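Local coordinates for DNA repair protein RAD7 (Saccharomyces cerevisiae, PDB 5ZB2) that promotes global genome nucleotide excision repair, which removes damage from nontranscribed DNA, as a leucine-rich-repeat component of the GGR complex that also interacts with Elc1, at residues A62-D65 against H66-Q69; S88-G91 against Y92-L95; T250-M253 against I254-L258; Q278-T281 against D282-S285. All blocks are in the same frame, centred on the assembly; numbering follows the deposited sequence.

Contact 1: A62-D65 against H66-Q69. With 9FO (3,6,9,12,15,18,21,24,27,30,33,36,39,42,45,48,51,54,57-nonadecaoxanonapentacontane-1,59-diol), chain K.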
loop_
_atom_site.group_PDB
_atom_site.type_symbol
_atom_site.label_atom_id
_atom_site.label_comp_id
_atom_site.label_asym_id
_atom_site.label_seq_id
_atom_site.Cartn_x
_atom_site.Cartn_y
_atom_site.Cartn_z
ATOM N N ALA A 62 -8.486 3.710 -19.577
ATOM C CA ALA A 62 -8.731 2.403 -18.983
ATOM C C ALA A 62 -7.520 1.860 -18.237
ATOM O O ALA A 62 -7.531 0.695 -17.828
ATOM C CB ALA A 62 -9.167 1.408 -20.061
ATOM N N LEU A 63 -6.476 2.662 -18.059
ATOM C CA LEU A 63 -5.326 2.255 -17.265
ATOM C C LEU A 63 -5.573 2.641 -15.811
ATOM O O LEU A 63 -5.762 3.823 -15.497
ATOM C CB LEU A 63 -4.047 2.898 -17.794
ATOM C CG LEU A 63 -2.731 2.335 -17.254
ATOM C CD1 LEU A 63 -2.550 0.865 -17.621
ATOM C CD2 LEU A 63 -1.554 3.152 -17.767
ATOM N N ASN A 64 -5.593 1.643 -14.931
ATOM C CA ASN A 64 -5.874 1.863 -13.519
ATOM C C ASN A 64 -5.262 0.710 -12.730
ATOM O O ASN A 64 -4.584 -0.157 -13.288
ATOM C CB ASN A 64 -7.383 2.005 -13.283
ATOM C CG ASN A 64 -8.169 0.790 -13.747
ATOM O OD1 ASN A 64 -7.755 -0.351 -13.540
ATOM N ND2 ASN A 64 -9.310 1.033 -14.384
ATOM N N ASP A 65 -5.497 0.709 -11.414
ATOM C CA ASP A 65 -4.890 -0.316 -10.566
ATOM C C ASP A 65 -5.359 -1.713 -10.952
ATOM O O ASP A 65 -4.631 -2.694 -10.747
ATOM C CB ASP A 65 -5.208 -0.055 -9.095
ATOM C CG ASP A 65 -4.444 1.128 -8.522
ATOM O OD1 ASP A 65 -3.582 1.698 -9.230
ATOM O OD2 ASP A 65 -4.699 1.477 -7.347
ATOM N N HIS A 66 -6.569 -1.822 -11.499
ATOM C CA HIS A 66 -7.116 -3.117 -11.888
ATOM C C HIS A 66 -6.402 -3.654 -13.125
ATOM O O HIS A 66 -5.817 -4.744 -13.099
ATOM C CB HIS A 66 -8.623 -2.968 -12.132
ATOM C CG HIS A 66 -9.366 -4.263 -12.240
ATOM N ND1 HIS A 66 -9.392 -5.196 -11.225
ATOM C CD2 HIS A 66 -10.141 -4.764 -13.233
ATOM C CE1 HIS A 66 -10.136 -6.224 -11.596
ATOM N NE2 HIS A 66 -10.600 -5.988 -12.810
ATOM N N THR A 67 -6.423 -2.888 -14.218
ATOM C CA THR A 67 -5.776 -3.317 -15.452
ATOM C C THR A 67 -4.259 -3.296 -15.353
ATOM O O THR A 67 -3.588 -3.970 -16.145
ATOM C CB THR A 67 -6.226 -2.432 -16.617
ATOM O OG1 THR A 67 -5.967 -1.058 -16.307
ATOM C CG2 THR A 67 -7.706 -2.613 -16.880
ATOM N N LEU A 68 -3.704 -2.538 -14.404
ATOM C CA LEU A 68 -2.259 -2.526 -14.200
ATOM C C LEU A 68 -1.697 -3.931 -14.042
ATOM O O LEU A 68 -0.525 -4.171 -14.353
ATOM C CB LEU A 68 -1.919 -1.688 -12.964
ATOM C CG LEU A 68 -0.456 -1.686 -12.510
ATOM C CD1 LEU A 68 0.433 -1.057 -13.575
ATOM C CD2 LEU A 68 -0.317 -0.958 -11.183
ATOM N N GLN A 69 -2.512 -4.869 -13.558
ATOM C CA GLN A 69 -2.029 -6.216 -13.286
ATOM C C GLN A 69 -1.632 -6.956 -14.552
ATOM O O GLN A 69 -0.901 -7.949 -14.466
ATOM C CB GLN A 69 -3.100 -7.000 -12.525
ATOM C CG GLN A 69 -3.372 -6.439 -11.138
ATOM C CD GLN A 69 -4.474 -7.178 -10.419
ATOM O OE1 GLN A 69 -4.220 -7.961 -9.504
ATOM N NE2 GLN A 69 -5.708 -6.938 -10.834
HETATM O OAA 9FO K . 9.280 -5.240 5.133
HETATM C CAB 9FO K . 8.670 -5.855 4.033
HETATM C CAC 9FO K . 7.682 -6.913 4.521
HETATM O OAD 9FO K . 7.401 -7.820 3.493
HETATM C CAE 9FO K . 6.532 -7.347 2.508
HETATM C CAF 9FO K . 6.626 -8.249 1.277
HETATM O OAG 9FO K . 6.326 -7.508 0.130
HETATM C CAH 9FO K . 7.380 -6.711 -0.330
HETATM C CAI 9FO K . 6.812 -5.372 -0.779
HETATM O OAJ 9FO K . 6.697 -4.549 0.344
HETATM C CAK 9FO K . 5.555 -3.744 0.362
HETATM C CAL 9FO K . 5.360 -3.180 1.765
HETATM O OAM 9FO K . 4.016 -3.295 2.137
HETATM C CAN 9FO K . 3.826 -3.614 3.483
HETATM C CAO 9FO K . 4.054 -5.105 3.681
HETATM O OAP 9FO K . 2.889 -5.698 4.180
HETATM C CAQ 9FO K . 2.930 -7.093 4.190
HETATM C CAR 9FO K . 2.654 -7.608 2.783
HETATM O OAS 9FO K . 2.341 -8.968 2.818
HETATM C CAT 9FO K . 2.801 -9.683 1.706
HETATM C CAU 9FO K . 2.118 -9.212 0.421
HETATM O OAV 9FO K . 3.093 -8.802 -0.493
HETATM C CAW 9FO K . 2.579 -8.202 -1.648
HETATM C CAX 9FO K . 3.735 -7.713 -2.518
HETATM O OAY 9FO K . 3.922 -6.336 -2.351
HETATM C CAZ 9FO K . 2.997 -5.528 -3.026
HETATM C CBA 9FO K . 3.469 -4.077 -2.983
HETATM O OBB 9FO K . 2.483 -3.253 -2.436
HETATM C CBC 9FO K . 2.591 -3.010 -1.061
HETATM C CBD 9FO K . 1.597 -1.917 -0.685
HETATM O OBE 9FO K . 0.336 -2.489 -0.513
HETATM C CBF 9FO K . -0.687 -1.744 -1.101
HETATM C CBG 9FO K . -2.030 -2.392 -0.787
HETATM O OBH 9FO K . -1.818 -3.724 -0.399
HETATM C CBI 9FO K . -2.897 -4.585 -0.641
HETATM C CBJ 9FO K . -2.400 -6.026 -0.736
HETATM O OBK 9FO K . -3.070 -6.664 -1.791
HETATM C CBL 9FO K . -2.267 -7.469 -2.612
HETATM C CBM 9FO K . -2.938 -7.615 -3.974
HETATM O OBN 9FO K . -2.045 -8.201 -4.876
HETATM C CBO 9FO K . -1.299 -7.294 -5.637
HETATM C CBP 9FO K . -2.126 -6.773 -6.813
HETATM O OBQ 9FO K . -1.649 -5.499 -7.141
HETATM C CBR 9FO K . -2.563 -4.628 -7.746
HETATM C CBS 9FO K . -2.103 -3.210 -7.428
HETATM O OBT 9FO K . -3.205 -2.457 -7.008
HETATM C CBU 9FO K . -2.904 -1.458 -6.075
HETATM C CBV 9FO K . -4.177 -1.092 -5.325
HETATM O OBW 9FO K . -4.323 -1.966 -4.244
HETATM C CBX 9FO K . -5.489 -1.762 -3.499
HETATM C CBY 9FO K . -5.756 -2.980 -2.619
HETATM O OBZ 9FO K . -5.580 -4.157 -3.356
HETATM C CCA 9FO K . -6.659 -5.046 -3.264
HETATM C CCB 9FO K . -6.233 -6.418 -3.782
HETATM O OCC 9FO K . -6.431 -6.552 -5.161
HETATM C CCD 9FO K . -5.692 -5.700 -5.989
HETATM C CCE 9FO K . -6.568 -4.492 -6.311
HETATM O OCF 9FO K . -6.599 -4.246 -7.688
HETATM C CCG 9FO K . -7.050 -2.965 -8.034
HETATM C CCH 9FO K . -8.336 -2.614 -7.284
HETATM O OCI 9FO K . -9.034 -1.621 -7.981
#
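Thr67 reaches back over the turn to Ala62 and Asn64. Its CB lies 3.6 Å from Ala62 O; CG2 comes slightly closer to the same oxygen, and OG1 does the polar work. With chi1 at 55°, OG1 sits between the backbone N and the carbonyl carbon, facing the preceding residues. It donates to Ala62 O (2.8 Å), on a lone pair in the carbonyl plane, and accepts from Asn64 N (3.1 Å). Asn64 returns the bond: its OD1 receives Thr67 N at 2.9 Å and, weakly, His66 N, while its backbone O takes Leu68 N at 2.8 Å. A valine in place of Thr67 would keep the branched shape but would probably leave Ala62 O and Asn64 N without the hydroxyl, and Ala62-Asn64 less firmly held to the turn. Within the turn, Asp65 OD2 is bonded to Ser88 and lies 3.3 Å from CBV of the bound polyethylene glycol. Gln69 NE2 secures His66 O (3.2 Å), and His66 NE2 bonds to Ser17 O of the second subunit. The two-way exchange between Asn64 and Thr67 resembles a capping box, at the entry to a short helical turn in the loop before leucine-rich-repeat strand 78-81.

Contact 2: S88-G91 against Y92-L95. With 9FO (3,6,9,12,15,18,21,24,27,30,33,36,39,42,45,48,51,54,57-nonadecaoxanonapentacontane-1,59-diol), chain K.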
loop_
_atom_site.group_PDB
_atom_site.type_symbol
_atom_site.label_atom_id
_atom_site.label_comp_id
_atom_site.label_asym_id
_atom_site.label_seq_id
_atom_site.Cartn_x
_atom_site.Cartn_y
_atom_site.Cartn_z
ATOM N N SER A 88 -3.179 4.710 -8.576
ATOM C CA SER A 88 -3.009 5.239 -7.232
ATOM C C SER A 88 -1.553 5.124 -6.792
ATOM O O SER A 88 -0.717 4.513 -7.461
ATOM C CB SER A 88 -3.901 4.495 -6.239
ATOM O OG SER A 88 -3.366 3.216 -5.953
ATOM N N PHE A 89 -1.254 5.716 -5.632
ATOM C CA PHE A 89 0.099 5.614 -5.094
ATOM C C PHE A 89 0.469 4.167 -4.808
ATOM O O PHE A 89 1.638 3.788 -4.945
ATOM C CB PHE A 89 0.237 6.472 -3.833
ATOM C CG PHE A 89 -0.440 5.898 -2.620
ATOM C CD1 PHE A 89 -1.811 5.992 -2.464
ATOM C CD2 PHE A 89 0.303 5.283 -1.623
ATOM C CE1 PHE A 89 -2.434 5.471 -1.343
ATOM C CE2 PHE A 89 -0.315 4.759 -0.500
ATOM C CZ PHE A 89 -1.686 4.853 -0.362
ATOM N N ASP A 90 -0.511 3.339 -4.428
ATOM C CA ASP A 90 -0.242 1.918 -4.235
ATOM C C ASP A 90 0.014 1.222 -5.566
ATOM O O ASP A 90 0.832 0.298 -5.642
ATOM C CB ASP A 90 -1.406 1.249 -3.497
ATOM C CG ASP A 90 -1.342 1.448 -1.992
ATOM O OD1 ASP A 90 -0.245 1.738 -1.468
ATOM O OD2 ASP A 90 -2.390 1.297 -1.326
ATOM N N GLY A 91 -0.678 1.644 -6.624
ATOM C CA GLY A 91 -0.393 1.100 -7.944
ATOM C C GLY A 91 1.058 1.284 -8.342
ATOM O O GLY A 91 1.703 0.358 -8.840
ATOM N N TYR A 92 1.597 2.486 -8.118
ATOM C CA TYR A 92 2.993 2.744 -8.451
ATOM C C TYR A 92 3.925 1.887 -7.607
ATOM O O TYR A 92 4.945 1.388 -8.104
ATOM C CB TYR A 92 3.308 4.226 -8.259
ATOM C CG TYR A 92 2.588 5.143 -9.222
ATOM C CD1 TYR A 92 2.910 5.151 -10.575
ATOM C CD2 TYR A 92 1.601 6.011 -8.780
ATOM C CE1 TYR A 92 2.259 5.988 -11.460
ATOM C CE2 TYR A 92 0.945 6.855 -9.660
ATOM C CZ TYR A 92 1.281 6.839 -10.996
ATOM O OH TYR A 92 0.632 7.674 -11.872
ATOM N N LYS A 93 3.598 1.709 -6.325
ATOM C CA LYS A 93 4.424 0.876 -5.458
ATOM C C LYS A 93 4.417 -0.578 -5.921
ATOM O O LYS A 93 5.458 -1.241 -5.919
ATOM C CB LYS A 93 3.936 0.990 -4.011
ATOM C CG LYS A 93 4.193 2.358 -3.380
ATOM C CD LYS A 93 3.163 2.715 -2.302
ATOM C CE LYS A 93 3.249 1.792 -1.092
ATOM N NZ LYS A 93 2.248 2.149 -0.043
ATOM N N THR A 94 3.253 -1.089 -6.330
ATOM C CA THR A 94 3.176 -2.484 -6.757
ATOM C C THR A 94 3.942 -2.697 -8.056
ATOM O O THR A 94 4.655 -3.698 -8.210
ATOM C CB THR A 94 1.713 -2.914 -6.918
ATOM O OG1 THR A 94 0.999 -2.681 -5.696
ATOM C CG2 THR A 94 1.619 -4.392 -7.275
ATOM N N LEU A 95 3.811 -1.764 -9.001
ATOM C CA LEU A 95 4.581 -1.839 -10.239
ATOM C C LEU A 95 6.072 -1.968 -9.944
ATOM O O LEU A 95 6.756 -2.838 -10.495
ATOM C CB LEU A 95 4.302 -0.601 -11.094
ATOM C CG LEU A 95 5.105 -0.467 -12.391
ATOM C CD1 LEU A 95 4.696 -1.547 -13.383
ATOM C CD2 LEU A 95 4.932 0.921 -12.986
HETATM O OAA 9FO K . 9.280 -5.240 5.133
HETATM C CAB 9FO K . 8.670 -5.855 4.033
HETATM C CAC 9FO K . 7.682 -6.913 4.521
HETATM O OAD 9FO K . 7.401 -7.820 3.493
HETATM C CAE 9FO K . 6.532 -7.347 2.508
HETATM C CAF 9FO K . 6.626 -8.249 1.277
HETATM O OAG 9FO K . 6.326 -7.508 0.130
HETATM C CAH 9FO K . 7.380 -6.711 -0.330
HETATM C CAI 9FO K . 6.812 -5.372 -0.779
HETATM O OAJ 9FO K . 6.697 -4.549 0.344
HETATM C CAK 9FO K . 5.555 -3.744 0.362
HETATM C CAL 9FO K . 5.360 -3.180 1.765
HETATM O OAM 9FO K . 4.016 -3.295 2.137
HETATM C CAN 9FO K . 3.826 -3.614 3.483
HETATM C CAO 9FO K . 4.054 -5.105 3.681
HETATM O OAP 9FO K . 2.889 -5.698 4.180
HETATM C CAQ 9FO K . 2.930 -7.093 4.190
HETATM C CAR 9FO K . 2.654 -7.608 2.783
HETATM O OAS 9FO K . 2.341 -8.968 2.818
HETATM C CAT 9FO K . 2.801 -9.683 1.706
HETATM C CAU 9FO K . 2.118 -9.212 0.421
HETATM O OAV 9FO K . 3.093 -8.802 -0.493
HETATM C CAW 9FO K . 2.579 -8.202 -1.648
HETATM C CAX 9FO K . 3.735 -7.713 -2.518
HETATM O OAY 9FO K . 3.922 -6.336 -2.351
HETATM C CAZ 9FO K . 2.997 -5.528 -3.026
HETATM C CBA 9FO K . 3.469 -4.077 -2.983
HETATM O OBB 9FO K . 2.483 -3.253 -2.436
HETATM C CBC 9FO K . 2.591 -3.010 -1.061
HETATM C CBD 9FO K . 1.597 -1.917 -0.685
HETATM O OBE 9FO K . 0.336 -2.489 -0.513
HETATM C CBF 9FO K . -0.687 -1.744 -1.101
HETATM C CBG 9FO K . -2.030 -2.392 -0.787
HETATM O OBH 9FO K . -1.818 -3.724 -0.399
HETATM C CBI 9FO K . -2.897 -4.585 -0.641
HETATM C CBJ 9FO K . -2.400 -6.026 -0.736
HETATM O OBK 9FO K . -3.070 -6.664 -1.791
HETATM C CBL 9FO K . -2.267 -7.469 -2.612
HETATM C CBM 9FO K . -2.938 -7.615 -3.974
HETATM O OBN 9FO K . -2.045 -8.201 -4.876
HETATM C CBO 9FO K . -1.299 -7.294 -5.637
HETATM C CBP 9FO K . -2.126 -6.773 -6.813
HETATM O OBQ 9FO K . -1.649 -5.499 -7.141
HETATM C CBR 9FO K . -2.563 -4.628 -7.746
HETATM C CBS 9FO K . -2.103 -3.210 -7.428
HETATM O OBT 9FO K . -3.205 -2.457 -7.008
HETATM C CBU 9FO K . -2.904 -1.458 -6.075
HETATM C CBV 9FO K . -4.177 -1.092 -5.325
HETATM O OBW 9FO K . -4.323 -1.966 -4.244
HETATM C CBX 9FO K . -5.489 -1.762 -3.499
HETATM C CBY 9FO K . -5.756 -2.980 -2.619
HETATM O OBZ 9FO K . -5.580 -4.157 -3.356
HETATM C CCA 9FO K . -6.659 -5.046 -3.264
HETATM C CCB 9FO K . -6.233 -6.418 -3.782
HETATM O OCC 9FO K . -6.431 -6.552 -5.161
HETATM C CCD 9FO K . -5.692 -5.700 -5.989
HETATM C CCE 9FO K . -6.568 -4.492 -6.311
HETATM O OCF 9FO K . -6.599 -4.246 -7.688
HETATM C CCG 9FO K . -7.050 -2.965 -8.034
HETATM C CCH 9FO K . -8.336 -2.614 -7.284
HETATM O OCI 9FO K . -9.034 -1.621 -7.981
#
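The N-capped first turns of helix 89-98, one of the helices that line the outside of the leucine-rich-repeat arc, bring Asp90 beside Lys93 where two copies of the protein meet. Both side chains point the same way, and Lys93 NZ meets Asp90 OD1 at 2.9 Å, nearly along the C-O axis of the carboxylate. A bend at chi3 (66°) turns the amine towards Asp90 after CD has passed 3.2 Å from Phe89 O. The same NZ also pairs with Glu116 and with Asp90 of the second subunit, while Asp90 OD2 receives Lys93 of that subunit, so the charges interlock across the interface. A leucine in place of Lys93 would probably leave Glu116 and the Asp90 carboxylates of both subunits without their shared cation, and carboxylates facing one another would be likely to repel. Asp90 CG also lies over one face of the Phe89 ring, offset toward its rim. At the helix start, Ser88 OG accepts Gly91 N at 3.2 Å and Asp90 N weakly, with Asp65 as the further partner that places this cap oxygen. Ser88 O takes Tyr92 N (3.1 Å), and Tyr92 CD2 lies equally close to that oxygen. Two residues on, Asp90 O is gripped twice by Thr94: through N, and through OG1 at 3.0 Å, which comes from above the carbonyl plane. The other branch of that threonine, CG2, rests 3.5 Å from ether oxygen OBQ of the bound polyethylene glycol.

Contact 3: T250-M253 against I254-L258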
loop_
_atom_site.group_PDB
_atom_site.type_symbol
_atom_site.label_atom_id
_atom_site.label_comp_id
_atom_site.label_asym_id
_atom_site.label_seq_id
_atom_site.Cartn_x
_atom_site.Cartn_y
_atom_site.Cartn_z
ATOM N N THR A 250 16.959 34.235 -30.927
ATOM C CA THR A 250 17.075 34.970 -32.181
ATOM C C THR A 250 18.048 34.257 -33.113
ATOM O O THR A 250 18.604 33.204 -32.788
ATOM C CB THR A 250 17.549 36.409 -31.941
ATOM O OG1 THR A 250 18.930 36.392 -31.565
ATOM C CG2 THR A 250 16.733 37.075 -30.840
ATOM N N ASP A 251 18.269 34.861 -34.283
ATOM C CA ASP A 251 19.218 34.302 -35.240
ATOM C C ASP A 251 20.595 34.102 -34.616
ATOM O O ASP A 251 21.368 33.254 -35.080
ATOM C CB ASP A 251 19.327 35.212 -36.467
ATOM C CG ASP A 251 18.136 35.080 -37.403
ATOM O OD1 ASP A 251 17.298 34.170 -37.194
ATOM O OD2 ASP A 251 18.051 35.882 -38.363
ATOM N N SER A 252 20.917 34.868 -33.572
ATOM C CA SER A 252 22.205 34.711 -32.903
ATOM C C SER A 252 22.415 33.269 -32.461
ATOM O O SER A 252 23.499 32.700 -32.637
ATOM C CB SER A 252 22.291 35.660 -31.709
ATOM O OG SER A 252 23.466 35.411 -30.963
ATOM N N MET A 253 21.381 32.660 -31.877
ATOM C CA MET A 253 21.467 31.250 -31.508
ATOM C C MET A 253 21.737 30.387 -32.732
ATOM O O MET A 253 22.463 29.388 -32.651
ATOM C CB MET A 253 20.175 30.810 -30.816
ATOM C CG MET A 253 20.201 29.392 -30.280
ATOM S SD MET A 253 19.708 28.133 -31.478
ATOM C CE MET A 253 17.935 28.405 -31.550
ATOM N N ILE A 254 21.171 30.767 -33.879
ATOM C CA ILE A 254 21.338 29.978 -35.096
ATOM C C ILE A 254 22.743 30.160 -35.655
ATOM O O ILE A 254 23.404 29.191 -36.044
ATOM C CB ILE A 254 20.275 30.367 -36.140
ATOM C CG1 ILE A 254 18.855 30.227 -35.572
ATOM C CG2 ILE A 254 20.450 29.536 -37.414
ATOM C CD1 ILE A 254 18.453 28.811 -35.221
ATOM N N ILE A 255 23.211 31.406 -35.719
ATOM C CA ILE A 255 24.491 31.700 -36.352
ATOM C C ILE A 255 25.645 31.328 -35.432
ATOM O O ILE A 255 26.607 30.674 -35.851
ATOM C CB ILE A 255 24.549 33.185 -36.757
ATOM C CG1 ILE A 255 23.384 33.536 -37.693
ATOM C CG2 ILE A 255 25.888 33.520 -37.414
ATOM C CD1 ILE A 255 23.319 32.702 -38.958
ATOM N N ASN A 256 25.573 31.737 -34.167
ATOM C CA ASN A 256 26.678 31.562 -33.236
ATOM C C ASN A 256 26.592 30.276 -32.426
ATOM O O ASN A 256 27.567 29.929 -31.749
ATOM C CB ASN A 256 26.743 32.759 -32.284
ATOM C CG ASN A 256 26.823 34.081 -33.023
ATOM O OD1 ASN A 256 25.971 34.956 -32.858
ATOM N ND2 ASN A 256 27.849 34.231 -33.850
ATOM N N GLY A 257 25.465 29.565 -32.476
ATOM C CA GLY A 257 25.300 28.335 -31.722
ATOM C C GLY A 257 25.201 27.092 -32.584
ATOM O O GLY A 257 26.127 26.276 -32.615
ATOM N N LEU A 258 24.082 26.937 -33.295
ATOM C CA LEU A 258 23.875 25.740 -34.105
ATOM C C LEU A 258 24.946 25.599 -35.180
ATOM O O LEU A 258 25.570 24.542 -35.314
ATOM C CB LEU A 258 22.487 25.766 -34.746
ATOM C CG LEU A 258 21.285 25.507 -33.839
ATOM C CD1 LEU A 258 20.005 25.615 -34.654
ATOM C CD2 LEU A 258 21.380 24.145 -33.166
#
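Met253 bends its thioether over the next turn of its own helix: SD rests 3.9 Å from Leu258 CG, and CE touches Ile254 CD1 at 3.7 Å. CG leaves anti to the backbone N (chi1 -175°), and two further bends, at chi2 and chi3, carry the methyl round to the isoleucine. These apolar ends look towards neighbouring helices: Met253 packs on Ile227 of helix 224-234, Ile254 on Leu284 of helix 281-290, and Leu258 on both helices. The backbone beneath is partly widened. Asp251 O takes Ile255 N in the ordinary helical way (2.7 Å), and Ser252 O takes Asn256 N, but Met253 O is met by Leu258 N at 3.0 Å, five residues on, with a weak bond from Gly257 N beside it: a pi-type turn that still satisfies this carbonyl. On the polar side Ser252 OG and Asn256 OD1 stand 3.2 Å apart. At the start of the helix, Thr250 is the N-cap; its OG1 accepts Ser252 N at 3.2 Å and is also bonded to Asp224. The chemistry implies largely apolar packing of Met253, Ile254 and Leu258 against both neighbours, while the polar ends of Thr250 and Asp251 fasten the helix start.

Contact 4: Q278-T281 against D282-S285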
loop_
_atom_site.group_PDB
_atom_site.type_symbol
_atom_site.label_atom_id
_atom_site.label_comp_id
_atom_site.label_asym_id
_atom_site.label_seq_id
_atom_site.Cartn_x
_atom_site.Cartn_y
_atom_site.Cartn_z
ATOM N N GLN A 278 11.244 35.157 -33.879
ATOM C CA GLN A 278 12.369 36.023 -34.217
ATOM C C GLN A 278 13.396 35.351 -35.122
ATOM O O GLN A 278 14.238 36.047 -35.695
ATOM C CB GLN A 278 13.060 36.522 -32.941
ATOM C CG GLN A 278 12.218 37.511 -32.143
ATOM C CD GLN A 278 13.008 38.222 -31.061
ATOM O OE1 GLN A 278 13.650 39.241 -31.315
ATOM N NE2 GLN A 278 12.958 37.690 -29.846
ATOM N N ILE A 279 13.333 34.027 -35.279
ATOM C CA ILE A 279 14.240 33.323 -36.174
ATOM C C ILE A 279 13.812 33.554 -37.618
ATOM O O ILE A 279 12.637 33.380 -37.970
ATOM C CB ILE A 279 14.272 31.828 -35.824
ATOM C CG1 ILE A 279 14.828 31.653 -34.404
ATOM C CG2 ILE A 279 15.094 31.052 -36.851
ATOM C CD1 ILE A 279 14.967 30.210 -33.946
ATOM N N THR A 280 14.767 33.930 -38.465
ATOM C CA THR A 280 14.483 34.308 -39.842
ATOM C C THR A 280 14.715 33.142 -40.797
ATOM O O THR A 280 15.400 32.166 -40.485
ATOM C CB THR A 280 15.353 35.492 -40.276
ATOM O OG1 THR A 280 16.720 35.069 -40.367
ATOM C CG2 THR A 280 15.239 36.640 -39.282
ATOM N N THR A 281 14.128 33.272 -41.989
ATOM C CA THR A 281 14.375 32.312 -43.057
ATOM C C THR A 281 15.855 32.258 -43.413
ATOM O O THR A 281 16.393 31.187 -43.718
ATOM C CB THR A 281 13.550 32.694 -44.286
ATOM O OG1 THR A 281 12.177 32.841 -43.906
ATOM C CG2 THR A 281 13.675 31.641 -45.379
ATOM N N ASP A 282 16.526 33.410 -43.381
ATOM C CA ASP A 282 17.919 33.484 -43.805
ATOM C C ASP A 282 18.821 32.648 -42.906
ATOM O O ASP A 282 19.653 31.873 -43.393
ATOM C CB ASP A 282 18.367 34.946 -43.814
ATOM C CG ASP A 282 17.555 35.797 -44.772
ATOM O OD1 ASP A 282 17.232 35.303 -45.872
ATOM O OD2 ASP A 282 17.235 36.954 -44.423
ATOM N N SER A 283 18.678 32.793 -41.586
ATOM C CA SER A 283 19.580 32.092 -40.678
ATOM C C SER A 283 19.456 30.580 -40.829
ATOM O O SER A 283 20.467 29.869 -40.853
ATOM C CB SER A 283 19.314 32.514 -39.233
ATOM O OG SER A 283 18.071 32.020 -38.764
ATOM N N LEU A 284 18.228 30.069 -40.953
ATOM C CA LEU A 284 18.043 28.624 -41.054
ATOM C C LEU A 284 18.511 28.099 -42.405
ATOM O O LEU A 284 19.076 27.000 -42.485
ATOM C CB LEU A 284 16.580 28.252 -40.812
ATOM C CG LEU A 284 16.076 28.388 -39.367
ATOM C CD1 LEU A 284 14.655 27.878 -39.259
ATOM C CD2 LEU A 284 16.961 27.651 -38.362
ATOM N N SER A 285 18.292 28.862 -43.478
ATOM C CA SER A 285 18.854 28.478 -44.768
ATOM C C SER A 285 20.371 28.405 -44.681
ATOM O O SER A 285 20.989 27.435 -45.132
ATOM C CB SER A 285 18.431 29.469 -45.853
ATOM O OG SER A 285 17.036 29.409 -46.087
#
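Asp282 opens the second segment with CB 3.8 Å from Thr280 OG1, the oxygen that caps the helix just beginning. Ser283 gives the capping bond itself: its N donates to Thr280 OG1 at 3.2 Å and nearly straight, 166° at the hydrogen. The cap oxygen is placed by its torsion, for at chi1 69° OG1 lies between its own backbone N and carbonyl carbon, facing the N-H of Ser283. Ser283 OG, 3.7 Å from Ile279 CG2, is bonded to one carboxylate oxygen of Asp251 while Thr280 OG1 is bonded to the other, so a single carboxylate on helix 251-261 joins the cap to the first turn. Leu284 follows on the apolar side. Its CG meets Ile279 CG2 at 3.8 Å, the two side chains crossing at about a right angle, and Ile279 also packs on Ile254 of that same helix. Ser285 completes the turn by seizing Thr281 O twice, with N at 3.0 Å and with OG at the same length. The two donors approach from opposite faces of the carbonyl plane, OG standing 38° out of it. The hydroxyl thus folds back onto the backbone carbonyl, which fixes its rotation, and the side chain lies against Ala311 and Met310 of helix 309-320. Ile279 and Leu284, meeting across the Thr280 N-cap, form a hydrophobic staple, and cap and staple together start helix 281-290 of the leucine-rich-repeat solenoid, between the helices that precede and follow it.

In the fold
The chain is the C-terminal portion of the protein, with its leucine-rich repeats. From the N terminus, contact 1 closes a turn in the loop between helix 50-59 and strand 78-81, and contact 2 the first turns of helix 89-98. Their centres lie 10 Å apart, and both border the same polyethylene glycol and the second subunit. Further along the solenoid, contact 3 starts helix 251-261 and contact 4 helix 281-290. All four are local and run in series; none nests or crosses. Each pair is linked through one aspartate carboxylate: contacts 1 and 2 tie the loop before strand 78-81 to helix 89-98, contacts 3 and 4 tie helices 251-261 and 281-290. The pairs stand on opposite sides of the chain's centre.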